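Local structure of lumazine protein (Photobacterium kishitanii, 3A3B) at residues 43-48 / 79-84; 139-144 / 177-182. The protein serves as an antenna in bacterial bioluminescence, binding a lumazine or flavin chromophore and shifting the emission of luciferase to shorter wavelength. All coordinates share one frame; numbering follows the deposited sequence.

Contact 1: 43-48 / 79-84. With FMN (flavin mononucleotide), chain C.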
loop_
_atom_site.group_PDB
_atom_site.type_symbol
_atom_site.label_atom_id
_atom_site.label_comp_id
_atom_site.label_asym_id
_atom_site.label_seq_id
_atom_site.Cartn_x
_atom_site.Cartn_y
_atom_site.Cartn_z
ATOM N N LEU A 43 -2.798 -7.881 3.980
ATOM C CA LEU A 43 -2.504 -6.824 3.020
ATOM C C LEU A 43 -1.143 -6.213 3.252
ATOM O O LEU A 43 -0.796 -5.813 4.376
ATOM C CB LEU A 43 -3.596 -5.724 3.012
ATOM C CG LEU A 43 -5.008 -6.142 2.530
ATOM C CD1 LEU A 43 -5.835 -4.872 2.242
ATOM C CD2 LEU A 43 -4.991 -6.976 1.247
ATOM N N VAL A 44 -0.352 -6.133 2.182
ATOM C CA VAL A 44 0.915 -5.417 2.235
ATOM C C VAL A 44 0.854 -4.332 1.142
ATOM O O VAL A 44 0.762 -4.644 -0.041
ATOM C CB VAL A 44 2.156 -6.322 1.955
ATOM C CG1 VAL A 44 3.441 -5.484 2.073
ATOM C CG2 VAL A 44 2.208 -7.601 2.933
ATOM N N ASN A 45 0.986 -3.076 1.541
ATOM C CA ASN A 45 0.673 -1.949 0.651
ATOM C C ASN A 45 -0.651 -2.162 -0.103
ATOM O O ASN A 45 -0.766 -1.813 -1.288
ATOM C CB ASN A 45 1.828 -1.655 -0.319
ATOM C CG ASN A 45 3.002 -0.947 0.356
ATOM O OD1 ASN A 45 2.854 -0.277 1.383
ATOM N ND2 ASN A 45 4.171 -1.079 -0.235
ATOM N N GLY A 46 -1.652 -2.718 0.610
ATOM C CA GLY A 46 -2.977 -2.896 0.063
ATOM C C GLY A 46 -3.100 -4.141 -0.814
ATOM O O GLY A 46 -4.153 -4.394 -1.351
ATOM N N CYS A 47 -2.024 -4.923 -0.955
ATOM C CA CYS A 47 -2.055 -6.099 -1.841
ATOM C C CYS A 47 -2.167 -7.421 -1.036
ATOM O O CYS A 47 -1.396 -7.621 -0.065
ATOM C CB CYS A 47 -0.799 -6.088 -2.752
ATOM S SG CYS A 47 -0.603 -7.548 -3.842
ATOM N N SER A 48 -3.113 -8.304 -1.401
ATOM C CA SER A 48 -3.188 -9.626 -0.759
ATOM C C SER A 48 -1.970 -10.433 -1.136
ATOM O O SER A 48 -1.697 -10.687 -2.341
ATOM C CB SER A 48 -4.425 -10.426 -1.178
ATOM O OG SER A 48 -5.577 -9.828 -0.644
ATOM N N ASN A 79 12.738 0.271 2.930
ATOM C CA ASN A 79 11.426 0.889 2.657
ATOM C C ASN A 79 10.356 0.454 3.658
ATOM O O ASN A 79 10.335 -0.718 4.079
ATOM C CB ASN A 79 10.920 0.547 1.256
ATOM C CG ASN A 79 11.688 1.238 0.155
ATOM O OD1 ASN A 79 12.566 2.072 0.403
ATOM N ND2 ASN A 79 11.373 0.892 -1.068
ATOM N N LYS A 80 9.475 1.390 4.031
ATOM C CA LYS A 80 8.351 1.083 4.906
ATOM C C LYS A 80 7.176 0.632 4.065
ATOM O O LYS A 80 6.920 1.176 2.957
ATOM C CB LYS A 80 7.925 2.320 5.685
ATOM C CG LYS A 80 8.461 2.492 7.077
ATOM C CD LYS A 80 7.772 3.718 7.749
ATOM C CE LYS A 80 8.513 4.152 9.033
ATOM N NZ LYS A 80 7.719 5.141 9.858
ATOM N N VAL A 81 6.445 -0.365 4.570
ATOM C CA VAL A 81 5.271 -0.864 3.844
ATOM C C VAL A 81 4.115 -0.925 4.845
ATOM O O VAL A 81 4.320 -1.153 6.048
ATOM C CB VAL A 81 5.498 -2.292 3.243
ATOM C CG1 VAL A 81 6.721 -2.311 2.324
ATOM C CG2 VAL A 81 5.686 -3.303 4.345
ATOM N N ASN A 82 2.918 -0.724 4.350
ATOM C CA ASN A 82 1.744 -0.724 5.216
ATOM C C ASN A 82 1.268 -2.131 5.433
ATOM O O ASN A 82 1.289 -2.940 4.514
ATOM C CB ASN A 82 0.645 0.055 4.536
ATOM C CG ASN A 82 0.958 1.509 4.439
ATOM O OD1 ASN A 82 1.699 2.029 5.277
ATOM N ND2 ASN A 82 0.393 2.204 3.416
ATOM N N LEU A 83 0.844 -2.432 6.648
ATOM C CA LEU A 83 0.351 -3.773 6.949
ATOM C C LEU A 83 -1.048 -3.756 7.481
ATOM O O LEU A 83 -1.388 -2.878 8.290
ATOM C CB LEU A 83 1.279 -4.434 7.948
ATOM C CG LEU A 83 2.788 -4.459 7.634
ATOM C CD1 LEU A 83 3.567 -4.900 8.934
ATOM C CD2 LEU A 83 3.074 -5.480 6.495
ATOM N N GLU A 84 -1.860 -4.732 7.059
ATOM C CA GLU A 84 -3.156 -4.928 7.637
ATOM C C GLU A 84 -3.532 -6.431 7.600
ATOM O O GLU A 84 -3.525 -7.071 6.538
ATOM C CB GLU A 84 -4.233 -4.121 6.909
ATOM C CG GLU A 84 -5.597 -4.306 7.593
ATOM C CD GLU A 84 -6.786 -3.640 6.935
ATOM O OE1 GLU A 84 -6.689 -3.025 5.837
ATOM O OE2 GLU A 84 -7.870 -3.769 7.542
HETATM N N1 FMN C . 0.202 -12.601 -5.260
HETATM C C2 FMN C . 1.522 -12.795 -5.081
HETATM O O2 FMN C . 2.307 -12.351 -5.892
HETATM N N3 FMN C . 1.957 -13.509 -3.987
HETATM C C4 FMN C . 1.071 -13.984 -3.059
HETATM O O4 FMN C . 1.537 -14.372 -1.977
HETATM C C4A FMN C . -0.287 -13.785 -3.255
HETATM N N5 FMN C . -1.245 -14.273 -2.395
HETATM C C5A FMN C . -2.586 -14.007 -2.649
HETATM C C6 FMN C . -3.542 -14.512 -1.786
HETATM C C7 FMN C . -4.906 -14.316 -1.971
HETATM C C7M FMN C . -5.883 -15.175 -1.190
HETATM C C8 FMN C . -5.321 -13.602 -3.089
HETATM C C8M FMN C . -6.802 -13.475 -3.358
HETATM C C9 FMN C . -4.370 -13.089 -3.995
HETATM C C9A FMN C . -2.987 -13.289 -3.767
HETATM N N10 FMN C . -2.034 -12.839 -4.639
HETATM C C10 FMN C . -0.710 -13.074 -4.378
HETATM C "C1'" FMN C . -2.374 -12.054 -5.889
HETATM C "C2'" FMN C . -2.259 -10.524 -5.685
HETATM O "O2'" FMN C . -3.134 -10.087 -4.668
HETATM C "C3'" FMN C . -2.684 -9.879 -7.005
HETATM O "O3'" FMN C . -1.800 -10.383 -7.985
HETATM C "C4'" FMN C . -2.664 -8.334 -7.035
HETATM O "O4'" FMN C . -3.393 -7.770 -5.996
HETATM C "C5'" FMN C . -3.700 -7.883 -8.046
HETATM O "O5'" FMN C . -3.102 -7.770 -9.257
HETATM P P FMN C . -3.552 -8.710 -10.523
HETATM O O1P FMN C . -2.870 -7.900 -11.599
HETATM O O2P FMN C . -5.053 -8.882 -10.724
HETATM O O3P FMN C . -2.914 -10.076 -10.338
HETATM O O HOH W 1 -1.870 -2.739 3.626
#
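L43 and E84 face each other as an antiparallel hydrogen-bonded pair: L43 N gives a nearly straight bond of 2.8 Å to E84 O, and E84 N returns one to L43 O. Their side chains run side by side on one face of the sheet, the CD1 methyl of L43 lying 4.1 Å from OE1 of E84, whose carboxylate is held by the backbone N-H groups of K3 and G4. V44, paired with L83 without hydrogen bonds between them, points to the other face. A chi1 of -178° turns CG1 of V44 away from the residue's own N and onto CG2 of V81, 3.9 Å off, while CG2 of V44 touches CD2 of L83 more loosely; I26 and F72 extend this apolar patch. N45 then grips the second strand twice. Its backbone N donates to N82 O (3.0 Å), and N82 N donates to N45 OD1 at 3.0 Å. This second donor sits 42° out of the amide plane, above it. The amide thereby stands in for the main chain where the strand has turned away, and its ND2 rests against CG1 of V81. G46 follows N45 in the left-handed pair of the turn, and V44 and C47 bond to each other in both directions to close it; G46 N donates to a water that makes a weak bond to N82 O. C47 brings SG near the ribityl chain of FMN, and S48 O accepts a 2.8 Å hydrogen bond from FMN O2'. The arrangement is a type I' turn, V44 to C47, between two strands of a six-stranded antiparallel barrel of the riboflavin-synthase type, with the sixth strand alongside and the outgoing strand entering the flavin site.

Contact 2: 139-144 / 177-182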
loop_
_atom_site.group_PDB
_atom_site.type_symbol
_atom_site.label_atom_id
_atom_site.label_comp_id
_atom_site.label_asym_id
_atom_site.label_seq_id
_atom_site.Cartn_x
_atom_site.Cartn_y
_atom_site.Cartn_z
ATOM N N GLY A 139 -8.426 3.073 -2.352
ATOM C CA GLY A 139 -7.309 2.555 -1.555
ATOM C C GLY A 139 -5.988 2.950 -2.196
ATOM O O GLY A 139 -5.755 2.652 -3.377
ATOM N N ILE A 140 -5.115 3.605 -1.435
ATOM C CA ILE A 140 -3.737 3.902 -1.891
ATOM C C ILE A 140 -2.773 3.177 -0.941
ATOM O O ILE A 140 -2.757 3.440 0.245
ATOM C CB ILE A 140 -3.435 5.430 -1.918
ATOM C CG1 ILE A 140 -4.428 6.188 -2.802
ATOM C CG2 ILE A 140 -1.935 5.736 -2.253
ATOM C CD1 ILE A 140 -4.379 5.839 -4.351
ATOM N N ASN A 141 -1.981 2.247 -1.464
ATOM C CA ASN A 141 -1.164 1.376 -0.611
ATOM C C ASN A 141 -1.895 0.867 0.626
ATOM O O ASN A 141 -1.302 0.788 1.719
ATOM C CB ASN A 141 0.108 2.112 -0.178
ATOM C CG ASN A 141 1.116 2.253 -1.298
ATOM O OD1 ASN A 141 1.134 1.448 -2.216
ATOM N ND2 ASN A 141 2.015 3.226 -1.175
ATOM N N GLY A 142 -3.185 0.546 0.464
ATOM C CA GLY A 142 -3.954 -0.082 1.520
ATOM C C GLY A 142 -4.585 0.881 2.514
ATOM O O GLY A 142 -5.238 0.445 3.471
ATOM N N VAL A 143 -4.423 2.182 2.274
ATOM C CA VAL A 143 -5.173 3.209 3.028
ATOM C C VAL A 143 -6.396 3.624 2.246
ATOM O O VAL A 143 -6.277 4.181 1.143
ATOM C CB VAL A 143 -4.335 4.490 3.260
ATOM C CG1 VAL A 143 -5.111 5.451 4.114
ATOM C CG2 VAL A 143 -3.015 4.147 3.899
ATOM N N SER A 144 -7.561 3.395 2.819
ATOM C CA SER A 144 -8.809 3.715 2.099
ATOM C C SER A 144 -9.303 5.031 2.639
ATOM O O SER A 144 -9.438 5.165 3.831
ATOM C CB SER A 144 -9.866 2.640 2.306
ATOM O OG SER A 144 -11.027 2.951 1.559
ATOM N N ASP A 177 5.816 5.437 -6.791
ATOM C CA ASP A 177 4.716 4.664 -7.327
ATOM C C ASP A 177 3.954 4.088 -6.128
ATOM O O ASP A 177 4.543 3.859 -5.085
ATOM C CB ASP A 177 5.232 3.559 -8.226
ATOM C CG ASP A 177 5.675 4.073 -9.610
ATOM O OD1 ASP A 177 5.340 5.216 -10.008
ATOM O OD2 ASP A 177 6.346 3.289 -10.293
ATOM N N VAL A 178 2.656 3.877 -6.296
ATOM C CA VAL A 178 1.768 3.384 -5.258
ATOM C C VAL A 178 0.828 2.353 -5.867
ATOM O O VAL A 178 0.531 2.412 -7.063
ATOM C CB VAL A 178 0.917 4.526 -4.593
ATOM C CG1 VAL A 178 1.823 5.552 -3.931
ATOM C CG2 VAL A 178 -0.023 5.257 -5.580
ATOM N N ASN A 179 0.379 1.394 -5.061
ATOM C CA ASN A 179 -0.673 0.488 -5.480
ATOM C C ASN A 179 -2.023 1.145 -5.280
ATOM O O ASN A 179 -2.328 1.621 -4.184
ATOM C CB ASN A 179 -0.602 -0.768 -4.596
ATOM C CG ASN A 179 0.689 -1.479 -4.747
ATOM O OD1 ASN A 179 1.261 -1.482 -5.849
ATOM N ND2 ASN A 179 1.191 -2.092 -3.650
ATOM N N VAL A 180 -2.866 1.136 -6.295
ATOM C CA VAL A 180 -4.229 1.680 -6.148
ATOM C C VAL A 180 -5.291 0.579 -6.250
ATOM O O VAL A 180 -5.176 -0.333 -7.078
ATOM C CB VAL A 180 -4.511 2.903 -7.094
ATOM C CG1 VAL A 180 -3.825 2.779 -8.416
ATOM C CG2 VAL A 180 -6.032 3.157 -7.259
ATOM N N GLU A 181 -6.296 0.642 -5.374
ATOM C CA GLU A 181 -7.464 -0.197 -5.512
ATOM C C GLU A 181 -8.674 0.698 -5.611
ATOM O O GLU A 181 -8.999 1.410 -4.652
ATOM C CB GLU A 181 -7.643 -1.197 -4.346
ATOM C CG GLU A 181 -8.873 -2.155 -4.542
ATOM C CD GLU A 181 -9.072 -3.182 -3.404
ATOM O OE1 GLU A 181 -8.149 -3.434 -2.577
ATOM O OE2 GLU A 181 -10.154 -3.780 -3.366
ATOM N N THR A 182 -9.310 0.652 -6.786
ATOM C CA THR A 182 -10.573 1.350 -7.046
ATOM C C THR A 182 -11.702 0.500 -6.461
ATOM O O THR A 182 -11.615 -0.720 -6.454
ATOM C CB THR A 182 -10.769 1.757 -8.585
ATOM O OG1 THR A 182 -10.393 0.689 -9.475
ATOM C CG2 THR A 182 -9.899 2.928 -8.920
HETATM O O HOH W 2 4.379 3.551 -2.337
#
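G139 and I140 pair with E181 and V180 where the last strand of the second lumazine-binding barrel, a closed six-stranded antiparallel sheet, runs beside a type I' turn from I140 to V143. Main-chain bonds set the register. G139 and E181 exchange two, G139 N to E181 O and E181 N to G139 O, both 2.9 Å; I140 and V180 form the non-hydrogen-bonded pair that follows, with V180 CA 3.3 Å from G139 O in a CA-H...O contact. Farther on, N141 N donates to N179 O at 2.8 Å, in the carbonyl plane. Within the turn itself I140 and V143 bond to each other in both directions, closing the hairpin.

Apolar packing occupies the face carrying I140 and V180. CG1 of I140 lies anti to the carbonyl carbon (chi1 -57°), which sends its two branches to different partners: CG2 meets CG2 of V178 at 3.9 Å, and CD1 reaches CB of V180. I157 and Y159 of strand 154-160 also touch I140, and A106 touches both valines, so the patch belongs to the barrel interior. On the opposite face E181 is extended (chi1 -177°), and its carboxylate takes the backbone N-H groups of T99 and G100.

Side-chain polar contacts centre on N141. The N141 side chain crosses that of V178 at about a right angle, ND2 packing on the CG1 methyl at 3.6 Å, while OD1 accepts from the backbone N of N179, which approaches 40° above the carbonyl plane. The amide is held at its other end as well: ND2 donates at 2.7 Å to a water that in turn donates to D177 O, bridging the turn to the start of the strand.

In the fold
Contacts 1 and 2 are equivalent places in the two barrels, each joining the third-to-fourth-strand turn to the sixth strand, and both are buried near the middle of the chain. They meet there: N82 ND2 probably bonds to N141 O and N45 O to N179 ND2, so each turn receives the amide of the other barrel's last strand. Their chemistry parts beyond the shared asparagines. In 43-48 / 79-84 a leucine lies alongside the glutamate, whereas 139-144 / 177-182 has glycine there. In contact 2 a water links the asparagine amide firmly to the sixth strand; that of contact 1 starts from the turn glycine and reaches it only weakly. FMN is bonded by the strand leaving the first turn; the second repeat contributes I102 N.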